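Local coordinates for devB protein (PDB 1Y89), which probably hydrolyses 6-phosphogluconolactone to 6-phosphogluconate in the pentose phosphate pathway, at residues A18-A23 with A184-Y189; L22-Q27 with F132-L137; K46-Q51 with I57-L62. One frame throughout, in Å; residues are numbered along the deposited sequence.

Contact 1: A18-A23 with A184-Y189; sequences ADDMLA and AKRISY. With PE5 (3,6,9,12,15,18,21,24-octaoxahexacosan-1-ol), chain F.
Asp20 and Arg186 meet in a salt bridge between helix 10-25 and strand 186-191. One carboxylate oxygen does the work: Arg186 NH2 donates to Asp20 OD2 at 2.7 Å, with an N-H...O angle of 154°. The oxygen lies close to the guanidinium plane, and the nitrogen comes to it almost along the C-O bond direction. Arg186 NH1 leans on the same Asp20 OD2 at 3.1 Å, but this second bond is bent and weak. Both nitrogens thus converge on a single oxygen. The carboxylate and guanidinium planes stand 66° apart, which excludes a coplanar two-by-two pair.

Beside the pair runs a fragment of polyether, probably from the crystallisation medium. Its C4 lies 3.5 Å from Arg186 NH1 and 3.7 Å from Asp20 CG, while its C2 rests 3.5 Å from Ala23 CB, one helical turn further along. The polyether thus passes along the same helix face that carries the carboxylate.

Arg186 can reach the helix because CG is anti to its backbone N (chi1 176°) and the chain stays extended to NE, crossing the Asp20 side chain at about a right angle. Outside the two segments, NE forms a salt bridge to Glu226 and NH1 bonds to Tyr24 OH; Ser188, in the second shell, binds Glu226 in turn. With two acids, Asp20 and Glu226, on its guanidinium, the positive charge of Arg186 is probably well supported.

The two backbones stay far apart, 12.0 Å between Asp20 CA and Arg186 CA. Helix 10-25 is thereby tied to strand 186-191, which lies between strands 224-230 and 134-137; Asp20 touches Tyr228 on the first and Trp134 on the second.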
loop_
_atom_site.group_PDB
_atom_site.type_symbol
_atom_site.label_atom_id
_atom_site.label_comp_id
_atom_site.label_asym_id
_atom_site.label_seq_id
_atom_site.Cartn_x
_atom_site.Cartn_y
_atom_site.Cartn_z
ATOM N N ALA A 18 -2.670 10.342 8.655
ATOM C CA ALA A 18 -3.759 11.174 9.168
ATOM C C ALA A 18 -5.013 10.920 8.319
ATOM O O ALA A 18 -6.142 10.890 8.841
ATOM C CB ALA A 18 -3.361 12.656 9.081
ATOM N N ASP A 19 -4.822 10.741 7.009
ATOM C CA ASP A 19 -5.999 10.430 6.160
ATOM C C ASP A 19 -6.627 9.113 6.585
ATOM O O ASP A 19 -7.859 9.002 6.619
ATOM C CB ASP A 19 -5.669 10.426 4.676
ATOM C CG ASP A 19 -5.357 11.833 4.146
ATOM O OD1 ASP A 19 -5.767 12.832 4.787
ATOM O OD2 ASP A 19 -4.720 11.920 3.090
ATOM N N ASP A 20 -5.797 8.135 6.933
ATOM C CA ASP A 20 -6.320 6.838 7.392
ATOM C C ASP A 20 -7.035 7.011 8.737
ATOM O O ASP A 20 -8.105 6.450 8.938
ATOM C CB ASP A 20 -5.175 5.820 7.539
ATOM C CG ASP A 20 -4.780 5.185 6.224
ATOM O OD1 ASP A 20 -5.376 5.520 5.182
ATOM O OD2 ASP A 20 -3.861 4.349 6.217
HETATM N N MSE A 21 -6.440 7.796 9.638
HETATM C CA MSE A 21 -7.045 8.069 10.951
HETATM C C MSE A 21 -8.457 8.662 10.776
HETATM O O MSE A 21 -9.409 8.257 11.442
HETATM C CB MSE A 21 -6.138 9.024 11.741
HETATM C CG MSE A 21 -6.372 9.060 13.215
HETATM SE SE MSE A 21 -5.590 7.412 13.998
HETATM C CE MSE A 21 -3.816 7.855 14.107
ATOM N N LEU A 22 -8.566 9.651 9.898
ATOM C CA LEU A 22 -9.870 10.214 9.527
ATOM C C LEU A 22 -10.852 9.126 9.040
ATOM O O LEU A 22 -11.996 9.022 9.537
ATOM C CB LEU A 22 -9.684 11.290 8.436
ATOM C CG LEU A 22 -10.944 12.017 7.928
ATOM C CD1 LEU A 22 -11.735 12.600 9.084
ATOM C CD2 LEU A 22 -10.593 13.127 6.928
ATOM N N ALA A 23 -10.426 8.328 8.058
ATOM C CA ALA A 23 -11.316 7.305 7.487
ATOM C C ALA A 23 -11.739 6.272 8.540
ATOM O O ALA A 23 -12.913 5.888 8.619
ATOM C CB ALA A 23 -10.615 6.583 6.293
ATOM N N ALA A 184 -2.704 -8.281 15.631
ATOM C CA ALA A 184 -3.352 -7.065 15.117
ATOM C C ALA A 184 -3.764 -7.185 13.644
ATOM O O ALA A 184 -3.168 -7.961 12.878
ATOM C CB ALA A 184 -2.455 -5.863 15.336
ATOM N N LYS A 185 -4.793 -6.436 13.243
ATOM C CA LYS A 185 -5.226 -6.471 11.844
ATOM C C LYS A 185 -4.185 -5.818 10.923
ATOM O O LYS A 185 -4.077 -6.170 9.734
ATOM C CB LYS A 185 -6.559 -5.758 11.683
ATOM C CG LYS A 185 -7.710 -6.498 12.400
ATOM C CD LYS A 185 -8.960 -5.639 12.352
ATOM C CE LYS A 185 -10.099 -6.179 13.290
ATOM N NZ LYS A 185 -11.272 -5.198 13.393
ATOM N N ARG A 186 -3.426 -4.882 11.486
ATOM C CA ARG A 186 -2.549 -4.022 10.703
ATOM C C ARG A 186 -1.494 -3.453 11.621
ATOM O O ARG A 186 -1.831 -2.873 12.668
ATOM C CB ARG A 186 -3.372 -2.893 10.063
ATOM C CG ARG A 186 -2.508 -1.862 9.282
ATOM C CD ARG A 186 -3.408 -0.729 8.796
ATOM N NE ARG A 186 -2.645 0.243 7.991
ATOM C CZ ARG A 186 -3.090 1.436 7.628
ATOM N NH1 ARG A 186 -4.313 1.843 7.998
ATOM N NH2 ARG A 186 -2.294 2.231 6.910
ATOM N N ILE A 187 -0.216 -3.641 11.278
ATOM C CA ILE A 187 0.847 -2.984 12.026
ATOM C C ILE A 187 1.708 -2.263 11.008
ATOM O O ILE A 187 1.881 -2.746 9.887
ATOM C CB ILE A 187 1.690 -3.974 12.924
ATOM C CG1 ILE A 187 2.613 -4.858 12.056
ATOM C CG2 ILE A 187 0.746 -4.883 13.811
ATOM C CD1 ILE A 187 3.542 -5.854 12.889
ATOM N N SER A 188 2.227 -1.104 11.397
ATOM C CA SER A 188 2.896 -0.228 10.454
ATOM C C SER A 188 4.142 0.305 11.101
ATOM O O SER A 188 4.046 1.091 12.043
ATOM C CB SER A 188 1.998 0.968 10.030
ATOM O OG SER A 188 0.711 0.547 9.590
ATOM N N TYR A 189 5.290 -0.127 10.592
ATOM C CA TYR A 189 6.586 0.357 11.070
ATOM C C TYR A 189 6.910 1.668 10.364
ATOM O O TYR A 189 6.940 1.704 9.129
ATOM C CB TYR A 189 7.680 -0.656 10.755
ATOM C CG TYR A 189 7.567 -1.940 11.545
ATOM C CD1 TYR A 189 7.956 -1.975 12.893
ATOM C CD2 TYR A 189 7.111 -3.135 10.935
ATOM C CE1 TYR A 189 7.878 -3.131 13.640
ATOM C CE2 TYR A 189 7.012 -4.330 11.679
ATOM C CZ TYR A 189 7.416 -4.316 13.023
ATOM O OH TYR A 189 7.347 -5.456 13.796
HETATM O O1 PE5 F . -12.811 2.617 5.513
HETATM C C1 PE5 F . -11.863 2.072 6.441
HETATM C C2 PE5 F . -10.852 3.135 6.851
HETATM O O2 PE5 F . -9.541 2.575 6.933
HETATM C C3 PE5 F . -8.516 3.364 6.349
HETATM C C4 PE5 F . -7.272 2.511 6.313
HETATM O O3 PE5 F . -7.154 1.862 5.053
#

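Contact 2: L22-Q27 with F132-L137; sequences LAYSQQ and FDWILL. With PE5 (3,6,9,12,15,18,21,24-octaoxahexacosan-1-ol), chain F.
Tyr24 and Trp134 join helix 10-25 to strand 134-137, a central strand of the mixed, largely parallel sheet in this Rossmann-like fold. Tyr24 CE2 comes within 3.3 Å of Trp134 CE3, the closest approach between the segments. The two rings are neither stacked nor edge-to-face: the phenol and the six-membered ring of the indole have centroids 5.3 Å apart and planes inclined at 40°. Trp134 CG is anti to the backbone N (chi1 -164°), which turns the indole toward the helix. Leu136 CD2 lies 3.2 Å above one face of the indole near the rim; the Tyr24 hydroxyl lies more distantly on the opposite side.

The phenol has its own cover, since PE5 O2 lies 3.7 Å above one face of the Tyr24 ring. Its hydroxyl is too far from Asp133 O for a direct bond, and a water fills the step, 2.7 Å from Tyr24 OH and donating to Asp133 O at 2.7 Å. The same hydroxyl is bonded to Arg186, whose guanidinium makes a cation-pi contact with Trp134; the indole NE1 is paired with Ser188.

The contact is therefore aromatic in the middle and polar at its rim. Buried Tyr24 OH is satisfied jointly by a cation and a water, and the nearby positive charge would be expected to polarise its O-H bond.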
loop_
_atom_site.group_PDB
_atom_site.type_symbol
_atom_site.label_atom_id
_atom_site.label_comp_id
_atom_site.label_asym_id
_atom_site.label_seq_id
_atom_site.Cartn_x
_atom_site.Cartn_y
_atom_site.Cartn_z
ATOM N N LEU A 22 -8.566 9.651 9.898
ATOM C CA LEU A 22 -9.870 10.214 9.527
ATOM C C LEU A 22 -10.852 9.126 9.040
ATOM O O LEU A 22 -11.996 9.022 9.537
ATOM C CB LEU A 22 -9.684 11.290 8.436
ATOM C CG LEU A 22 -10.944 12.017 7.928
ATOM C CD1 LEU A 22 -11.735 12.600 9.084
ATOM C CD2 LEU A 22 -10.593 13.127 6.928
ATOM N N ALA A 23 -10.426 8.328 8.058
ATOM C CA ALA A 23 -11.316 7.305 7.487
ATOM C C ALA A 23 -11.739 6.272 8.540
ATOM O O ALA A 23 -12.913 5.888 8.619
ATOM C CB ALA A 23 -10.615 6.583 6.293
ATOM N N TYR A 24 -10.787 5.833 9.359
ATOM C CA TYR A 24 -11.123 4.934 10.466
ATOM C C TYR A 24 -12.220 5.537 11.343
ATOM O O TYR A 24 -13.155 4.832 11.717
ATOM C CB TYR A 24 -9.898 4.660 11.346
ATOM C CG TYR A 24 -8.987 3.552 10.847
ATOM C CD1 TYR A 24 -9.476 2.234 10.677
ATOM C CD2 TYR A 24 -7.614 3.795 10.614
ATOM C CE1 TYR A 24 -8.615 1.193 10.255
ATOM C CE2 TYR A 24 -6.756 2.760 10.186
ATOM C CZ TYR A 24 -7.264 1.472 10.008
ATOM O OH TYR A 24 -6.419 0.450 9.603
ATOM N N SER A 25 -12.113 6.839 11.650
ATOM C CA SER A 25 -13.073 7.494 12.573
ATOM C C SER A 25 -14.499 7.605 12.020
ATOM O O SER A 25 -15.440 7.847 12.759
ATOM C CB SER A 25 -12.583 8.897 12.959
ATOM O OG SER A 25 -12.831 9.858 11.932
ATOM N N GLN A 26 -14.648 7.439 10.716
ATOM C CA GLN A 26 -15.927 7.663 10.034
ATOM C C GLN A 26 -16.758 6.367 9.891
ATOM O O GLN A 26 -17.771 6.348 9.216
ATOM C CB GLN A 26 -15.666 8.320 8.663
ATOM C CG GLN A 26 -15.144 9.750 8.755
ATOM C CD GLN A 26 -14.626 10.276 7.424
ATOM O OE1 GLN A 26 -14.128 9.508 6.579
ATOM N NE2 GLN A 26 -14.708 11.591 7.242
ATOM N N GLN A 27 -16.355 5.298 10.568
ATOM C CA GLN A 27 -17.104 4.015 10.496
ATOM C C GLN A 27 -18.153 3.822 11.593
ATOM O O GLN A 27 -18.764 2.751 11.704
ATOM C CB GLN A 27 -16.140 2.842 10.529
ATOM C CG GLN A 27 -14.997 2.892 9.536
ATOM C CD GLN A 27 -14.066 1.658 9.747
ATOM O OE1 GLN A 27 -13.111 1.690 10.554
ATOM N NE2 GLN A 27 -14.409 0.537 9.090
ATOM N N PHE A 132 -6.014 -5.488 17.755
ATOM C CA PHE A 132 -5.951 -4.076 17.406
ATOM C C PHE A 132 -6.308 -3.880 15.949
ATOM O O PHE A 132 -5.958 -4.702 15.079
ATOM C CB PHE A 132 -4.567 -3.480 17.725
ATOM C CG PHE A 132 -4.449 -3.045 19.174
ATOM C CD1 PHE A 132 -4.226 -3.985 20.183
ATOM C CD2 PHE A 132 -4.644 -1.709 19.519
ATOM C CE1 PHE A 132 -4.180 -3.607 21.527
ATOM C CE2 PHE A 132 -4.600 -1.286 20.859
ATOM C CZ PHE A 132 -4.358 -2.208 21.860
ATOM N N ASP A 133 -7.011 -2.792 15.695
ATOM C CA ASP A 133 -7.276 -2.384 14.310
ATOM C C ASP A 133 -6.002 -1.885 13.654
ATOM O O ASP A 133 -5.793 -2.118 12.454
ATOM C CB ASP A 133 -8.362 -1.304 14.257
ATOM C CG ASP A 133 -9.704 -1.827 14.706
ATOM O OD1 ASP A 133 -10.388 -2.491 13.894
ATOM O OD2 ASP A 133 -10.060 -1.605 15.879
ATOM N N TRP A 134 -5.138 -1.242 14.438
ATOM C CA TRP A 134 -3.953 -0.602 13.870
ATOM C C TRP A 134 -2.932 -0.353 14.954
ATOM O O TRP A 134 -3.247 0.242 16.013
ATOM C CB TRP A 134 -4.340 0.745 13.252
ATOM C CG TRP A 134 -3.290 1.327 12.293
ATOM C CD1 TRP A 134 -2.196 0.682 11.753
ATOM C CD2 TRP A 134 -3.306 2.643 11.733
ATOM N NE1 TRP A 134 -1.525 1.536 10.893
ATOM C CE2 TRP A 134 -2.195 2.743 10.858
ATOM C CE3 TRP A 134 -4.151 3.764 11.903
ATOM C CZ2 TRP A 134 -1.913 3.925 10.118
ATOM C CZ3 TRP A 134 -3.873 4.934 11.171
ATOM C CH2 TRP A 134 -2.761 5.000 10.290
ATOM N N ILE A 135 -1.703 -0.791 14.714
ATOM C CA ILE A 135 -0.620 -0.520 15.648
ATOM C C ILE A 135 0.449 0.217 14.859
ATOM O O ILE A 135 0.963 -0.310 13.840
ATOM C CB ILE A 135 -0.054 -1.834 16.281
ATOM C CG1 ILE A 135 -1.188 -2.623 17.001
ATOM C CG2 ILE A 135 1.118 -1.533 17.243
ATOM C CD1 ILE A 135 -0.696 -3.929 17.696
ATOM N N LEU A 136 0.802 1.409 15.344
ATOM C CA LEU A 136 1.903 2.204 14.757
ATOM C C LEU A 136 3.156 1.863 15.559
ATOM O O LEU A 136 3.134 1.913 16.828
ATOM C CB LEU A 136 1.629 3.717 14.932
ATOM C CG LEU A 136 0.333 4.238 14.260
ATOM C CD1 LEU A 136 0.345 5.804 14.306
ATOM C CD2 LEU A 136 0.257 3.773 12.855
ATOM N N LEU A 137 4.227 1.520 14.855
ATOM C CA LEU A 137 5.446 1.028 15.500
ATOM C C LEU A 137 6.645 1.812 15.033
ATOM O O LEU A 137 6.646 2.344 13.906
ATOM C CB LEU A 137 5.678 -0.473 15.190
ATOM C CG LEU A 137 4.600 -1.366 15.807
ATOM C CD1 LEU A 137 4.740 -2.787 15.211
ATOM C CD2 LEU A 137 4.758 -1.416 17.367
HETATM O O1 PE5 F . -12.811 2.617 5.513
HETATM C C1 PE5 F . -11.863 2.072 6.441
HETATM C C2 PE5 F . -10.852 3.135 6.851
HETATM O O2 PE5 F . -9.541 2.575 6.933
HETATM C C3 PE5 F . -8.516 3.364 6.349
HETATM C C4 PE5 F . -7.272 2.511 6.313
HETATM O O3 PE5 F . -7.154 1.862 5.053
HETATM O O HOH W 1 -7.230 -2.026 10.194
#

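Contact 3: K46-Q51 with I57-L62; sequences KLLASQ and IQWKNL
Leu48 carries one side of this contact alone, and Ile57 and Trp59 make up the other. The tight spot is methyl on methyl: Leu48 CD2 and Ile57 CD1 stand 3.5 Å apart, the two side chains crossing at a slant. Ile57 also works within its own segment. With CG1 anti to the carbonyl carbon (chi1 -67°), its CG1-CD1 branch reaches Leu48, while CG2 sits 3.5 Å above the centre of the Trp59 ring system in a CH-pi arrangement. An inverse gamma turn centred on Gln58 brings the two residues together, closed by a weak bond from Trp59 N to Ile57 O.

Trp59 meets Leu48 more loosely. Its benzo edge faces the leucine: Trp59 CH2 is 4.0 Å from Leu48 CB, and Leu48 O lies near the ring plane, 3.8 Å from Trp59 CZ2. The polar end of the indole is used differently, NE1 bonding to Ala54 O in the short helix 53-56 between the segments. Away from the apolar patch the chain turns to solvent, with Lys46 and Gln51 exposed on one segment and Lys60 on the other. There Ser50 turns back on Leu47: its OG donates to Leu47 O at 2.6 Å, in the carbonyl plane on a lone pair, and Ser50 N binds the same oxygen.

Polar groups thus look to partners other than the facing segment, as Leu62 O also does in bonding to Asn98 ND2. What joins the two segments is apolar packing, with no charged pair across it.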
loop_
_atom_site.group_PDB
_atom_site.type_symbol
_atom_site.label_atom_id
_atom_site.label_comp_id
_atom_site.label_asym_id
_atom_site.label_seq_id
_atom_site.Cartn_x
_atom_site.Cartn_y
_atom_site.Cartn_z
ATOM N N LYS A 46 1.016 16.547 15.629
ATOM C CA LYS A 46 0.890 17.943 15.215
ATOM C C LYS A 46 -0.065 18.074 14.038
ATOM O O LYS A 46 -0.850 19.017 13.965
ATOM C CB LYS A 46 2.275 18.560 14.905
ATOM C CG LYS A 46 3.174 18.623 16.194
ATOM C CD LYS A 46 4.459 19.412 15.981
ATOM C CE LYS A 46 5.453 18.598 15.183
ATOM N NZ LYS A 46 6.670 19.400 14.790
ATOM N N LEU A 47 0.031 17.146 13.093
ATOM C CA LEU A 47 -0.866 17.190 11.949
ATOM C C LEU A 47 -2.325 16.907 12.367
ATOM O O LEU A 47 -3.271 17.582 11.919
ATOM C CB LEU A 47 -0.398 16.218 10.851
ATOM C CG LEU A 47 -1.298 16.133 9.599
ATOM C CD1 LEU A 47 -1.502 17.524 8.904
ATOM C CD2 LEU A 47 -0.782 15.129 8.587
ATOM N N LEU A 48 -2.512 15.889 13.201
ATOM C CA LEU A 48 -3.843 15.576 13.719
ATOM C C LEU A 48 -4.513 16.709 14.503
ATOM O O LEU A 48 -5.758 16.812 14.541
ATOM C CB LEU A 48 -3.792 14.299 14.588
ATOM C CG LEU A 48 -3.390 13.025 13.842
ATOM C CD1 LEU A 48 -3.257 11.870 14.885
ATOM C CD2 LEU A 48 -4.431 12.690 12.750
ATOM N N ALA A 49 -3.702 17.552 15.127
ATOM C CA ALA A 49 -4.199 18.716 15.866
ATOM C C ALA A 49 -4.459 19.929 14.961
ATOM O O ALA A 49 -4.998 20.948 15.407
ATOM C CB ALA A 49 -3.180 19.098 17.001
ATOM N N SER A 50 -4.042 19.862 13.700
ATOM C CA SER A 50 -4.230 20.994 12.782
ATOM C C SER A 50 -5.571 20.832 12.078
ATOM O O SER A 50 -6.136 19.729 12.033
ATOM C CB SER A 50 -3.147 20.985 11.690
ATOM O OG SER A 50 -3.388 19.897 10.800
ATOM N N GLN A 51 -6.059 21.911 11.496
ATOM C CA GLN A 51 -7.178 21.816 10.551
ATOM C C GLN A 51 -6.718 21.100 9.279
ATOM O O GLN A 51 -5.601 21.365 8.800
ATOM C CB GLN A 51 -7.731 23.213 10.218
ATOM C CG GLN A 51 -8.327 23.928 11.450
ATOM C CD GLN A 51 -9.279 23.040 12.305
ATOM O OE1 GLN A 51 -10.057 22.227 11.778
ATOM N NE2 GLN A 51 -9.190 23.181 13.622
ATOM N N ILE A 57 -12.004 14.687 12.254
ATOM C CA ILE A 57 -11.833 13.331 12.775
ATOM C C ILE A 57 -12.888 13.101 13.868
ATOM O O ILE A 57 -13.067 13.933 14.761
ATOM C CB ILE A 57 -10.403 13.072 13.301
ATOM C CG1 ILE A 57 -9.433 13.105 12.107
ATOM C CG2 ILE A 57 -10.354 11.718 14.091
ATOM C CD1 ILE A 57 -7.965 12.774 12.468
ATOM N N GLN A 58 -13.604 11.987 13.781
ATOM C CA GLN A 58 -14.622 11.705 14.795
ATOM C C GLN A 58 -13.960 11.016 15.959
ATOM O O GLN A 58 -13.992 9.783 16.065
ATOM C CB GLN A 58 -15.763 10.884 14.172
ATOM C CG GLN A 58 -16.387 11.618 12.949
ATOM C CD GLN A 58 -17.012 12.981 13.298
ATOM O OE1 GLN A 58 -17.948 13.067 14.121
ATOM N NE2 GLN A 58 -16.504 14.063 12.659
ATOM N N TRP A 59 -13.330 11.818 16.821
ATOM C CA TRP A 59 -12.516 11.302 17.953
ATOM C C TRP A 59 -13.270 10.355 18.864
ATOM O O TRP A 59 -12.660 9.491 19.493
ATOM C CB TRP A 59 -11.948 12.473 18.785
ATOM C CG TRP A 59 -11.089 13.385 17.952
ATOM C CD1 TRP A 59 -11.424 14.624 17.487
ATOM C CD2 TRP A 59 -9.797 13.086 17.419
ATOM N NE1 TRP A 59 -10.392 15.133 16.725
ATOM C CE2 TRP A 59 -9.376 14.212 16.687
ATOM C CE3 TRP A 59 -8.917 11.986 17.540
ATOM C CZ2 TRP A 59 -8.140 14.262 16.039
ATOM C CZ3 TRP A 59 -7.672 12.046 16.897
ATOM C CH2 TRP A 59 -7.309 13.170 16.165
ATOM N N LYS A 60 -14.597 10.530 18.948
ATOM C CA LYS A 60 -15.439 9.673 19.784
ATOM C C LYS A 60 -15.394 8.178 19.398
ATOM O O LYS A 60 -15.666 7.312 20.238
ATOM C CB LYS A 60 -16.902 10.177 19.808
ATOM C CG LYS A 60 -17.613 9.983 18.478
ATOM C CD LYS A 60 -18.995 10.674 18.418
ATOM C CE LYS A 60 -19.562 10.681 16.972
ATOM N NZ LYS A 60 -21.006 11.178 16.961
ATOM N N ASN A 61 -15.060 7.890 18.134
ATOM C CA ASN A 61 -14.929 6.519 17.608
ATOM C C ASN A 61 -13.520 5.904 17.703
ATOM O O ASN A 61 -13.330 4.696 17.508
ATOM C CB ASN A 61 -15.403 6.476 16.148
ATOM C CG ASN A 61 -16.862 6.765 16.019
ATOM O OD1 ASN A 61 -17.640 6.444 16.932
ATOM N ND2 ASN A 61 -17.267 7.362 14.886
ATOM N N LEU A 62 -12.528 6.729 18.028
ATOM C CA LEU A 62 -11.133 6.243 18.106
ATOM C C LEU A 62 -10.736 5.990 19.547
ATOM O O LEU A 62 -11.093 6.750 20.426
ATOM C CB LEU A 62 -10.156 7.257 17.462
ATOM C CG LEU A 62 -10.367 7.676 16.005
ATOM C CD1 LEU A 62 -9.218 8.536 15.490
ATOM C CD2 LEU A 62 -10.552 6.466 15.106
#

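In the fold
Contacts 1 and 2 start from the same helix, 10-25, and reach neighbouring strands of one sheet, their centres only 4 Å apart. They adjoin, linked by the backbone bond from Lys185 N to Phe132 O between those two segments and sharing the polyether. Contact 1 is partly buried and charged; contact 2 is buried, aromatic and water-bridged. Contact 3, also buried but with its centre about 17 Å from the chain's centre, is local and apolar, joining elements close in sequence. Helix 10-25 connects it to the others: Ala18 packs on Leu47 and Leu48, while Ser25 binds Gln58 N and Asn61 ND2.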